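Local coordinates for protein xyloglucan-specific endo-beta-1,4-glucanase BoGH9A (Bacteroides ovatus, PDB 6DHT) that hydrolyses internal beta-1,4-glucosidic linkages in the backbone of xyloglucan, releasing xyloglucan oligosaccharides as part of xyloglucan degradation, at residues 492-497 / 539-544; 515-519 / 544-548; 437-441 / 553-557; 134-138 / 167-172. All blocks are in the same frame, centred on the assembly; numbering follows the deposited sequence. Where two conformers were deposited one is given.

Interaction 1: 492-497 / 539-544; sequences SPKHPH and DTEDSY
His495 reaches across to segment 539-544 and is met by it from CB to ND1. His495 CB rests between Asp539 O, 3.3 Å away, and Glu541 OE1, 3.4 Å away. With CG anti to the carbonyl carbon (chi1 -60°), the ring lies beside the backbone N, and chi2 (-73°) presents ND1 to Glu541 while His495 CD2 passes 3.6 Å from Asp539 O. His495 ND1 donates a hydrogen bond of 2.7 Å to Glu541 OE2, which lies in the ring plane; the nitrogen meets the syn side of that oxygen, tilted out of the carboxylate plane. Next to this pair, both oxygens of Asp539, a predicted active-site residue, take backbone N-H groups: Lys494 N gives Asp539 OD2 a nearly straight bond of 2.8 Å (169°), and His495 N binds Asp539 OD1 at 2.9 Å. Asn547 adds a second donor to OD1. At the far end, Tyr544 CB and CA lie over one face of His497, another predicted active-site residue, whose ND1 is bonded to Glu548 OE1, while His497 CD2 approaches Glu541 O edge-on at 3.0 Å. Two successive amides thus fix the rotation of the Asp539 carboxylate, and the Glu541 carboxylate would probably favour a protonated His495.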
loop_
_atom_site.group_PDB
_atom_site.type_symbol
_atom_site.label_atom_id
_atom_site.label_comp_id
_atom_site.label_asym_id
_atom_site.label_seq_id
_atom_site.Cartn_x
_atom_site.Cartn_y
_atom_site.Cartn_z
ATOM N N SER A 492 -17.715 -5.485 -5.861
ATOM C CA SER A 492 -16.608 -4.585 -5.560
ATOM C C SER A 492 -17.072 -3.119 -5.664
ATOM O O SER A 492 -18.155 -2.844 -6.187
ATOM C CB SER A 492 -15.442 -4.849 -6.507
ATOM O OG SER A 492 -15.870 -4.758 -7.863
ATOM N N PRO A 493 -16.304 -2.160 -5.150
ATOM C CA PRO A 493 -16.776 -0.766 -5.176
ATOM C C PRO A 493 -16.921 -0.218 -6.593
ATOM O O PRO A 493 -15.999 -0.284 -7.400
ATOM C CB PRO A 493 -15.706 -0.006 -4.397
ATOM C CG PRO A 493 -14.954 -1.080 -3.625
ATOM C CD PRO A 493 -14.981 -2.267 -4.504
ATOM N N LYS A 494 -18.094 0.331 -6.893
ATOM C CA LYS A 494 -18.354 0.928 -8.197
ATOM C C LYS A 494 -18.358 2.466 -8.146
ATOM O O LYS A 494 -18.402 3.135 -9.196
ATOM C CB LYS A 494 -19.721 0.430 -8.679
ATOM C CG LYS A 494 -19.800 -1.061 -8.940
ATOM C CD LYS A 494 -18.953 -1.462 -10.143
ATOM C CE LYS A 494 -18.841 -2.975 -10.285
ATOM N NZ LYS A 494 -20.101 -3.620 -10.730
ATOM N N HIS A 495 -18.248 3.024 -6.938
ATOM C CA HIS A 495 -18.379 4.475 -6.724
ATOM C C HIS A 495 -17.305 5.060 -5.817
ATOM O O HIS A 495 -17.596 5.779 -4.880
ATOM C CB HIS A 495 -19.779 4.763 -6.146
ATOM C CG HIS A 495 -20.875 4.315 -7.052
ATOM N ND1 HIS A 495 -21.187 4.988 -8.216
ATOM C CD2 HIS A 495 -21.662 3.219 -7.022
ATOM C CE1 HIS A 495 -22.152 4.336 -8.843
ATOM N NE2 HIS A 495 -22.476 3.272 -8.130
ATOM N N PRO A 496 -16.033 4.735 -6.075
ATOM C CA PRO A 496 -15.001 5.240 -5.174
ATOM C C PRO A 496 -14.913 6.752 -5.104
ATOM O O PRO A 496 -15.212 7.451 -6.070
ATOM C CB PRO A 496 -13.699 4.652 -5.768
ATOM C CG PRO A 496 -14.040 4.457 -7.216
ATOM C CD PRO A 496 -15.466 4.015 -7.225
ATOM N N HIS A 497 -14.458 7.241 -3.961
ATOM C CA HIS A 497 -14.148 8.630 -3.768
ATOM C C HIS A 497 -12.811 8.871 -4.428
ATOM O O HIS A 497 -11.751 8.776 -3.795
ATOM C CB HIS A 497 -14.117 8.942 -2.268
ATOM C CG HIS A 497 -13.734 10.353 -1.936
ATOM N ND1 HIS A 497 -12.427 10.764 -1.806
ATOM C CD2 HIS A 497 -14.492 11.451 -1.685
ATOM C CE1 HIS A 497 -12.391 12.056 -1.528
ATOM N NE2 HIS A 497 -13.639 12.494 -1.438
ATOM N N ASP A 539 -20.510 2.594 -0.502
ATOM C CA ASP A 539 -19.942 2.719 -1.833
ATOM C C ASP A 539 -20.593 3.899 -2.569
ATOM O O ASP A 539 -21.426 3.721 -3.470
ATOM C CB ASP A 539 -20.114 1.406 -2.578
ATOM C CG ASP A 539 -19.488 1.426 -3.962
ATOM O OD1 ASP A 539 -18.551 2.224 -4.186
ATOM O OD2 ASP A 539 -19.972 0.610 -4.797
ATOM N N THR A 540 -20.201 5.095 -2.152
ATOM C CA THR A 540 -20.636 6.315 -2.806
ATOM C C THR A 540 -19.446 7.246 -2.952
ATOM O O THR A 540 -18.523 7.227 -2.125
ATOM C CB THR A 540 -21.800 6.997 -2.018
ATOM O OG1 THR A 540 -21.346 7.353 -0.705
ATOM C CG2 THR A 540 -23.016 6.099 -1.911
ATOM N N GLU A 541 -19.456 8.058 -4.009
ATOM C CA GLU A 541 -18.317 8.898 -4.333
ATOM C C GLU A 541 -18.018 9.975 -3.294
ATOM O O GLU A 541 -16.911 10.518 -3.243
ATOM C CB GLU A 541 -18.476 9.570 -5.701
ATOM C CG GLU A 541 -18.445 8.653 -6.924
ATOM C CD GLU A 541 -19.756 7.974 -7.272
ATOM O OE1 GLU A 541 -20.714 8.002 -6.471
ATOM O OE2 GLU A 541 -19.826 7.344 -8.360
ATOM N N ASP A 542 -19.025 10.342 -2.495
ATOM C CA ASP A 542 -18.814 11.354 -1.469
ATOM C C ASP A 542 -18.217 10.806 -0.181
ATOM O O ASP A 542 -17.919 11.560 0.730
ATOM C CB ASP A 542 -20.123 12.108 -1.135
ATOM C CG ASP A 542 -21.238 11.191 -0.650
ATOM O OD1 ASP A 542 -21.175 9.961 -0.873
ATOM O OD2 ASP A 542 -22.249 11.699 -0.072
ATOM N N SER A 543 -18.019 9.490 -0.107
ATOM C CA SER A 543 -17.513 8.905 1.136
ATOM C C SER A 543 -15.986 8.944 1.241
ATOM O O SER A 543 -15.326 7.931 1.005
ATOM C CB SER A 543 -17.981 7.474 1.318
ATOM O OG SER A 543 -17.597 7.008 2.607
ATOM N N TYR A 544 -15.412 10.109 1.553
ATOM C CA TYR A 544 -14.012 10.217 1.957
ATOM C C TYR A 544 -13.770 9.299 3.144
ATOM O O TYR A 544 -12.682 8.712 3.270
ATOM C CB TYR A 544 -13.711 11.662 2.359
ATOM C CG TYR A 544 -12.273 12.088 2.503
ATOM C CD1 TYR A 544 -11.287 11.721 1.585
ATOM C CD2 TYR A 544 -11.911 12.976 3.501
ATOM C CE1 TYR A 544 -9.979 12.180 1.705
ATOM C CE2 TYR A 544 -10.605 13.438 3.621
ATOM C CZ TYR A 544 -9.647 13.037 2.719
ATOM O OH TYR A 544 -8.349 13.499 2.838
#

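Interaction 2: 515-519 / 544-548; sequences VGGPN and YASNE. With IMD (imidazole), chain B.
The contact belongs to the active-site region of a family 9 glycoside hydrolase, where the short helix 544-547 leads into Glu548, the predicted proton donor, and is backed by the glycine pair of 515-519. Gly517 N donates to Ser546 O at 2.9 Å (150°), approaching from above the carbonyl plane rather than on a lone pair, while Gly516 N makes a weak bond of 3.0 Å to Glu548 O. Gly517 has backbone angles, with positive phi, that call for glycine. One water gives a hydrogen bond to Gly517 O and another to Ala545 O, so two acceptors that cannot bond each other are bridged. Val515 packs its CG1 3.4 Å from Asn547 OD1, an oxygen held by Tyr537 OH, and Asn519 lays its CB against Ala545 O at 3.3 Å.

The Glu548 side chain turns from the glycines toward the cleft, with CG anti to the backbone N (chi1 165°) and a bend at chi2. OE1 is bonded to His497, and Glu548 OE2 takes a bond of 2.7 Å (170°) from N1 of an imidazole, a molecule probably left by crystallisation. An alanine at Glu548 would probably leave His497 ND1 without its carboxylate mate and strip the loop of the predicted acid group. A carboxylate projecting from a backbone-braced loop into the cleft, beside a histidine, belongs to the GH9 active site.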
loop_
_atom_site.group_PDB
_atom_site.type_symbol
_atom_site.label_atom_id
_atom_site.label_comp_id
_atom_site.label_asym_id
_atom_site.label_seq_id
_atom_site.Cartn_x
_atom_site.Cartn_y
_atom_site.Cartn_z
ATOM N N VAL A 515 -10.051 0.406 -1.530
ATOM C CA VAL A 515 -10.705 1.511 -0.839
ATOM C C VAL A 515 -10.415 1.450 0.663
ATOM O O VAL A 515 -10.049 0.408 1.197
ATOM C CB VAL A 515 -12.249 1.559 -1.118
ATOM C CG1 VAL A 515 -12.499 1.705 -2.603
ATOM C CG2 VAL A 515 -12.950 0.326 -0.579
ATOM N N GLY A 516 -10.577 2.566 1.365
ATOM C CA GLY A 516 -10.173 2.648 2.760
ATOM C C GLY A 516 -10.859 1.649 3.679
ATOM O O GLY A 516 -10.240 1.068 4.566
ATOM N N GLY A 517 -12.167 1.477 3.499
ATOM C CA GLY A 517 -12.943 0.469 4.198
ATOM C C GLY A 517 -13.750 1.008 5.348
ATOM O O GLY A 517 -13.762 2.216 5.601
ATOM N N PRO A 518 -14.404 0.089 6.058
ATOM C CA PRO A 518 -15.330 0.468 7.138
ATOM C C PRO A 518 -14.678 1.371 8.156
ATOM O O PRO A 518 -13.591 1.084 8.620
ATOM C CB PRO A 518 -15.682 -0.874 7.791
ATOM C CG PRO A 518 -15.421 -1.899 6.773
ATOM C CD PRO A 518 -14.321 -1.366 5.880
ATOM N N ASN A 519 -15.399 2.415 8.557
ATOM C CA ASN A 519 -14.873 3.491 9.385
ATOM C C ASN A 519 -16.043 4.147 10.114
ATOM O O ASN A 519 -16.752 4.932 9.517
ATOM C CB ASN A 519 -14.148 4.515 8.503
ATOM C CG ASN A 519 -13.648 5.741 9.267
ATOM O OD1 ASN A 519 -13.307 6.767 8.662
ATOM N ND2 ASN A 519 -13.552 5.633 10.579
ATOM N N TYR A 544 -15.412 10.109 1.553
ATOM C CA TYR A 544 -14.012 10.217 1.957
ATOM C C TYR A 544 -13.770 9.299 3.144
ATOM O O TYR A 544 -12.682 8.712 3.270
ATOM C CB TYR A 544 -13.711 11.662 2.359
ATOM C CG TYR A 544 -12.273 12.088 2.503
ATOM C CD1 TYR A 544 -11.287 11.721 1.585
ATOM C CD2 TYR A 544 -11.911 12.976 3.501
ATOM C CE1 TYR A 544 -9.979 12.180 1.705
ATOM C CE2 TYR A 544 -10.605 13.438 3.621
ATOM C CZ TYR A 544 -9.647 13.037 2.719
ATOM O OH TYR A 544 -8.349 13.499 2.838
ATOM N N ALA A 545 -14.762 9.126 4.009
ATOM C CA ALA A 545 -14.573 8.400 5.266
ATOM C C ALA A 545 -14.325 6.910 5.051
ATOM O O ALA A 545 -13.570 6.280 5.808
ATOM C CB ALA A 545 -15.809 8.594 6.176
ATOM N N SER A 546 -14.970 6.344 4.043
ATOM C CA SER A 546 -14.941 4.877 3.865
ATOM C C SER A 546 -14.567 4.378 2.474
ATOM O O SER A 546 -14.266 3.170 2.323
ATOM C CB SER A 546 -16.292 4.238 4.269
ATOM O OG SER A 546 -17.300 4.360 3.254
ATOM N N ASN A 547 -14.590 5.254 1.477
ATOM C CA ASN A 547 -14.458 4.816 0.079
ATOM C C ASN A 547 -13.374 5.581 -0.698
ATOM O O ASN A 547 -13.401 5.617 -1.916
ATOM C CB ASN A 547 -15.825 4.928 -0.641
ATOM C CG ASN A 547 -16.053 3.826 -1.638
ATOM O OD1 ASN A 547 -15.548 2.700 -1.480
ATOM N ND2 ASN A 547 -16.905 4.089 -2.632
ATOM N N GLU A 548 -12.444 6.201 0.023
ATOM C CA GLU A 548 -11.299 6.898 -0.556
ATOM C C GLU A 548 -10.271 5.882 -1.101
ATOM O O GLU A 548 -10.270 4.720 -0.701
ATOM C CB GLU A 548 -10.668 7.793 0.529
ATOM C CG GLU A 548 -9.277 8.360 0.313
ATOM C CD GLU A 548 -9.156 9.459 -0.705
ATOM O OE1 GLU A 548 -9.968 9.536 -1.654
ATOM O OE2 GLU A 548 -8.140 10.185 -0.606
HETATM N N1 IMD B . -6.145 9.613 1.090
HETATM C C2 IMD B . -4.977 10.291 1.141
HETATM N N3 IMD B . -4.146 9.617 1.972
HETATM C C4 IMD B . -4.797 8.535 2.453
HETATM C C5 IMD B . -6.066 8.533 1.893
HETATM O O HOH W 1 -11.809 4.171 5.390
#

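Interaction 3: 437-441 / 553-557; sequences WGCLA and WNAAL
Two first torsions bring the tryptophans together: Trp553 sets CG anti to the carbonyl carbon (chi1 -64°), sending its indole out from helix 551-567, and Trp437 keeps CG anti to the backbone N (chi1 -167°) and turns a ring face to meet it. The result is an edge-to-face (T-shaped) pair, with planes at 75° and six-membered rings 5.2 Å apart between centroids. Trp553 CH2 does the touching, 3.8 Å from Trp437 CE2 and displaced toward the rim of that face. Trp437 is itself fixed in rotation by a hydrogen bond from NE1 to Tyr544 O.

Next in sequence, Gly438 takes the N-cap position of helix 439-458 and places its CA over one face of Trp553; the closest approach there is too short to be trusted in detail. Its positive phi suits a glycine in any case. One turn on, Ala441 presses CB to within 3.6 Å of Trp553 CB, and the same methyl lies 4.0 Å from Ala556 CB, so a single small residue fits against both the root of the indole and the next turn of its helix. No hydrogen bond links the two segments. Alanines let the helices approach closely beside a tryptophan whose indole also touches Glu548: this is close helix-to-helix packing next to the predicted active site, consistent with the (alpha/alpha)6 barrel of family 9.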
loop_
_atom_site.group_PDB
_atom_site.type_symbol
_atom_site.label_atom_id
_atom_site.label_comp_id
_atom_site.label_asym_id
_atom_site.label_seq_id
_atom_site.Cartn_x
_atom_site.Cartn_y
_atom_site.Cartn_z
ATOM N N TRP A 437 -10.211 5.165 9.360
ATOM C CA TRP A 437 -9.920 5.656 8.018
ATOM C C TRP A 437 -8.752 4.917 7.433
ATOM O O TRP A 437 -7.640 5.004 7.942
ATOM C CB TRP A 437 -9.595 7.144 8.049
ATOM C CG TRP A 437 -9.580 7.844 6.728
ATOM C CD1 TRP A 437 -10.621 7.946 5.824
ATOM C CD2 TRP A 437 -8.509 8.615 6.189
ATOM N NE1 TRP A 437 -10.240 8.711 4.760
ATOM C CE2 TRP A 437 -8.953 9.141 4.953
ATOM C CE3 TRP A 437 -7.201 8.885 6.609
ATOM C CZ2 TRP A 437 -8.145 9.937 4.153
ATOM C CZ3 TRP A 437 -6.401 9.682 5.809
ATOM C CH2 TRP A 437 -6.873 10.198 4.596
ATOM N N GLY A 438 -9.004 4.168 6.371
ATOM C CA GLY A 438 -7.914 3.502 5.669
ATOM C C GLY A 438 -7.527 2.181 6.291
ATOM O O GLY A 438 -6.490 1.606 5.946
ATOM N N CYS A 439 -8.350 1.662 7.197
ATOM C CA CYS A 439 -7.959 0.482 7.970
ATOM C C CYS A 439 -7.645 -0.747 7.137
ATOM O O CYS A 439 -6.864 -1.587 7.558
ATOM C CB CYS A 439 -9.035 0.108 8.983
ATOM S SG CYS A 439 -10.677 -0.270 8.280
ATOM N N LEU A 440 -8.252 -0.897 5.970
ATOM C CA LEU A 440 -8.033 -2.133 5.214
ATOM C C LEU A 440 -6.592 -2.211 4.752
ATOM O O LEU A 440 -6.032 -3.304 4.693
ATOM C CB LEU A 440 -8.970 -2.253 4.030
ATOM C CG LEU A 440 -10.451 -2.363 4.422
ATOM C CD1 LEU A 440 -11.269 -2.493 3.148
ATOM C CD2 LEU A 440 -10.760 -3.521 5.342
ATOM N N ALA A 441 -5.997 -1.062 4.447
ATOM C CA ALA A 441 -4.577 -1.031 4.089
ATOM C C ALA A 441 -3.716 -0.932 5.342
ATOM O O ALA A 441 -2.770 -1.722 5.522
ATOM C CB ALA A 441 -4.284 0.127 3.171
ATOM N N TRP A 553 -2.291 3.262 0.324
ATOM C CA TRP A 553 -3.180 2.130 0.525
ATOM C C TRP A 553 -2.934 1.098 -0.573
ATOM O O TRP A 553 -2.859 -0.097 -0.295
ATOM C CB TRP A 553 -4.646 2.602 0.560
ATOM C CG TRP A 553 -4.915 3.502 1.723
ATOM C CD1 TRP A 553 -4.083 3.762 2.748
ATOM C CD2 TRP A 553 -6.111 4.260 1.979
ATOM N NE1 TRP A 553 -4.663 4.624 3.621
ATOM C CE2 TRP A 553 -5.906 4.961 3.169
ATOM C CE3 TRP A 553 -7.322 4.412 1.308
ATOM C CZ2 TRP A 553 -6.873 5.797 3.732
ATOM C CZ3 TRP A 553 -8.286 5.247 1.861
ATOM C CH2 TRP A 553 -8.050 5.929 3.056
ATOM N N ASN A 554 -2.741 1.544 -1.806
ATOM C CA ASN A 554 -2.375 0.618 -2.864
ATOM C C ASN A 554 -0.962 0.058 -2.709
ATOM O O ASN A 554 -0.696 -1.061 -3.169
ATOM C CB ASN A 554 -2.596 1.208 -4.240
ATOM C CG ASN A 554 -3.844 0.673 -4.855
ATOM O OD1 ASN A 554 -4.934 0.847 -4.299
ATOM N ND2 ASN A 554 -3.714 -0.049 -5.947
ATOM N N ALA A 555 -0.061 0.801 -2.051
ATOM C CA ALA A 555 1.285 0.285 -1.819
ATOM C C ALA A 555 1.192 -0.942 -0.936
ATOM O O ALA A 555 1.879 -1.931 -1.162
ATOM C CB ALA A 555 2.158 1.336 -1.175
ATOM N N ALA A 556 0.326 -0.874 0.074
ATOM C CA ALA A 556 0.091 -2.013 0.963
ATOM C C ALA A 556 -0.468 -3.198 0.199
ATOM O O ALA A 556 -0.075 -4.344 0.403
ATOM C CB ALA A 556 -0.848 -1.622 2.090
ATOM N N LEU A 557 -1.439 -2.928 -0.664
ATOM C CA LEU A 557 -2.004 -4.000 -1.494
ATOM C C LEU A 557 -0.976 -4.618 -2.422
ATOM O O LEU A 557 -0.903 -5.836 -2.535
ATOM C CB LEU A 557 -3.169 -3.439 -2.305
ATOM C CG LEU A 557 -3.888 -4.408 -3.232
ATOM C CD1 LEU A 557 -4.513 -5.568 -2.439
ATOM C CD2 LEU A 557 -4.929 -3.687 -4.066
#

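Interaction 4: 134-138 / 167-172; sequences RMAGH and YDAGDY
Arg134 begins the contact by sliding its guanidinium past the edge of Tyr167, the two side chains running in opposite directions with their planes 36° apart. CG sits between the backbone N and the carbonyl carbon (chi1 67°), and from there the extended chain carries Arg134 NH2 to 3.6 Å from Tyr167 CE2. Arg134 NH2 also donates to a water at 3.1 Å, and that water lies 2.8 Å from Tyr167 OH in a bond of undecided direction; NH1 is engaged by Tyr117 O. Further along, Gly137 passes its carbonyl carbon C 3.8 Å from Tyr167 OH.

His138 then closes the segment and carries most of this segment's share. His138 ND1 and Tyr167 OH form a hydrogen bond of 2.7 Å, either atom being able to donate, with the hydroxyl near the plane of the imidazole and the two rings almost perpendicular. His138 CE1 meets the other tyrosine, 3.8 Å from Tyr172 CG. Tyr172 in turn lays CD1 over the centre of the Tyr167 ring, completing an aromatic cluster, and its own hydroxyl is bonded to Val249 O. A leucine in place of His138 would probably leave Tyr167 OH without its direct protein partner across this contact and let the ring shift. These tyrosines flank the turn that bears Asp171, the predicted nucleophile. One phenol oxygen thus links imidazole directly and guanidinium through water, so the aromatic cluster is held by a polar bond within it as well as by ring contacts.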
loop_
_atom_site.group_PDB
_atom_site.type_symbol
_atom_site.label_atom_id
_atom_site.label_comp_id
_atom_site.label_asym_id
_atom_site.label_seq_id
_atom_site.Cartn_x
_atom_site.Cartn_y
_atom_site.Cartn_z
ATOM N N ARG A 134 -7.006 8.923 -21.083
ATOM C CA ARG A 134 -7.216 10.362 -20.990
ATOM C C ARG A 134 -6.015 11.143 -21.468
ATOM O O ARG A 134 -4.929 10.607 -21.660
ATOM C CB ARG A 134 -7.571 10.767 -19.559
ATOM C CG ARG A 134 -6.457 10.596 -18.542
ATOM C CD ARG A 134 -6.913 10.909 -17.107
ATOM N NE ARG A 134 -5.741 11.111 -16.265
ATOM C CZ ARG A 134 -5.136 10.173 -15.536
ATOM N NH1 ARG A 134 -5.627 8.954 -15.469
ATOM N NH2 ARG A 134 -4.053 10.490 -14.834
ATOM N N MET A 135 -6.231 12.435 -21.660
ATOM C CA MET A 135 -5.172 13.331 -22.082
ATOM C C MET A 135 -4.263 13.606 -20.902
ATOM O O MET A 135 -4.627 13.342 -19.757
ATOM C CB MET A 135 -5.774 14.653 -22.570
ATOM C CG MET A 135 -6.806 14.481 -23.675
ATOM S SD MET A 135 -6.072 13.958 -25.237
ATOM C CE MET A 135 -5.610 15.564 -25.885
ATOM N N ALA A 136 -3.087 14.150 -21.180
ATOM C CA ALA A 136 -2.200 14.592 -20.121
ATOM C C ALA A 136 -2.886 15.670 -19.255
ATOM O O ALA A 136 -3.671 16.499 -19.742
ATOM C CB ALA A 136 -0.913 15.113 -20.715
ATOM N N GLY A 137 -2.584 15.646 -17.962
ATOM C CA GLY A 137 -3.056 16.648 -17.030
ATOM C C GLY A 137 -1.984 17.005 -16.010
ATOM O O GLY A 137 -1.054 16.246 -15.790
ATOM N N HIS A 138 -2.115 18.172 -15.392
ATOM C CA HIS A 138 -1.157 18.666 -14.398
ATOM C C HIS A 138 0.315 18.561 -14.831
ATOM O O HIS A 138 1.115 17.826 -14.245
ATOM C CB HIS A 138 -1.384 17.993 -13.046
ATOM C CG HIS A 138 -2.703 18.336 -12.432
ATOM N ND1 HIS A 138 -3.832 17.575 -12.638
ATOM C CD2 HIS A 138 -3.087 19.377 -11.656
ATOM C CE1 HIS A 138 -4.853 18.122 -11.999
ATOM N NE2 HIS A 138 -4.425 19.211 -11.389
ATOM N N TYR A 167 -0.634 11.510 -8.780
ATOM C CA TYR A 167 -1.661 12.032 -7.906
ATOM C C TYR A 167 -1.681 11.170 -6.640
ATOM O O TYR A 167 -1.608 9.940 -6.711
ATOM C CB TYR A 167 -3.024 11.967 -8.557
ATOM C CG TYR A 167 -3.199 12.778 -9.812
ATOM C CD1 TYR A 167 -2.877 14.123 -9.851
ATOM C CD2 TYR A 167 -3.715 12.187 -10.968
ATOM C CE1 TYR A 167 -3.061 14.854 -11.005
ATOM C CE2 TYR A 167 -3.882 12.913 -12.126
ATOM C CZ TYR A 167 -3.561 14.248 -12.126
ATOM O OH TYR A 167 -3.718 14.986 -13.280
ATOM N N ASP A 168 -1.807 11.789 -5.476
ATOM C CA ASP A 168 -1.742 11.055 -4.222
ATOM C C ASP A 168 -2.876 10.059 -4.025
ATOM O O ASP A 168 -2.672 8.977 -3.450
ATOM C CB ASP A 168 -1.775 12.021 -3.051
ATOM C CG ASP A 168 -1.301 11.399 -1.762
ATOM O OD1 ASP A 168 -0.187 10.824 -1.742
ATOM O OD2 ASP A 168 -2.015 11.516 -0.755
ATOM N N ALA A 169 -4.102 10.425 -4.405
ATOM C CA ALA A 169 -5.246 9.731 -3.865
ATOM C C ALA A 169 -6.496 10.145 -4.616
ATOM O O ALA A 169 -6.482 10.231 -5.843
ATOM C CB ALA A 169 -5.356 10.071 -2.374
ATOM N N GLY A 170 -7.582 10.401 -3.887
ATOM C CA GLY A 170 -8.774 10.925 -4.512
ATOM C C GLY A 170 -8.632 12.369 -4.945
ATOM O O GLY A 170 -9.515 12.867 -5.677
ATOM N N ASP A 171 -7.575 13.040 -4.493
ATOM C CA ASP A 171 -7.208 14.418 -4.880
ATOM C C ASP A 171 -6.027 14.421 -5.855
ATOM O O ASP A 171 -5.416 13.364 -6.130
ATOM C CB ASP A 171 -6.874 15.271 -3.650
ATOM C CG ASP A 171 -5.626 14.828 -2.939
ATOM O OD1 ASP A 171 -5.612 13.642 -2.503
ATOM O OD2 ASP A 171 -4.718 15.679 -2.788
ATOM N N TYR A 172 -5.652 15.606 -6.337
ATOM C CA TYR A 172 -4.692 15.745 -7.428
ATOM C C TYR A 172 -3.349 16.355 -7.006
ATOM O O TYR A 172 -2.556 16.740 -7.844
ATOM C CB TYR A 172 -5.317 16.610 -8.532
ATOM C CG TYR A 172 -6.489 16.022 -9.289
ATOM C CD1 TYR A 172 -6.474 14.712 -9.783
ATOM C CD2 TYR A 172 -7.625 16.796 -9.551
ATOM C CE1 TYR A 172 -7.535 14.211 -10.511
ATOM C CE2 TYR A 172 -8.676 16.305 -10.263
ATOM C CZ TYR A 172 -8.668 15.001 -10.745
ATOM O OH TYR A 172 -9.697 14.454 -11.474
HETATM O O HOH W 2 -3.751 13.521 -15.611
#

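Interaction 3 lies deepest, about 5 Å from the centre of the chain, and is purely apolar, joining two helices. Interaction 2 is also buried but is made of backbone bonds and a water bridge, whereas interaction 1, partly buried, relies on carboxylates, amides and imidazoles. Interactions 1 to 3 form one continuous region, joined through the shared Tyr544, through side-chain bonds and by the pairing of Gly516 O with Leu440 N. Interaction 4, aromatic and polar, is buried although its centre is about 18 Å from that of the chain. Its centre is about 20 Å from that of interaction 2, yet Gly170 N makes a weak bond to Glu548 OE2, placing the turn with the predicted nucleophile beside the predicted proton donor.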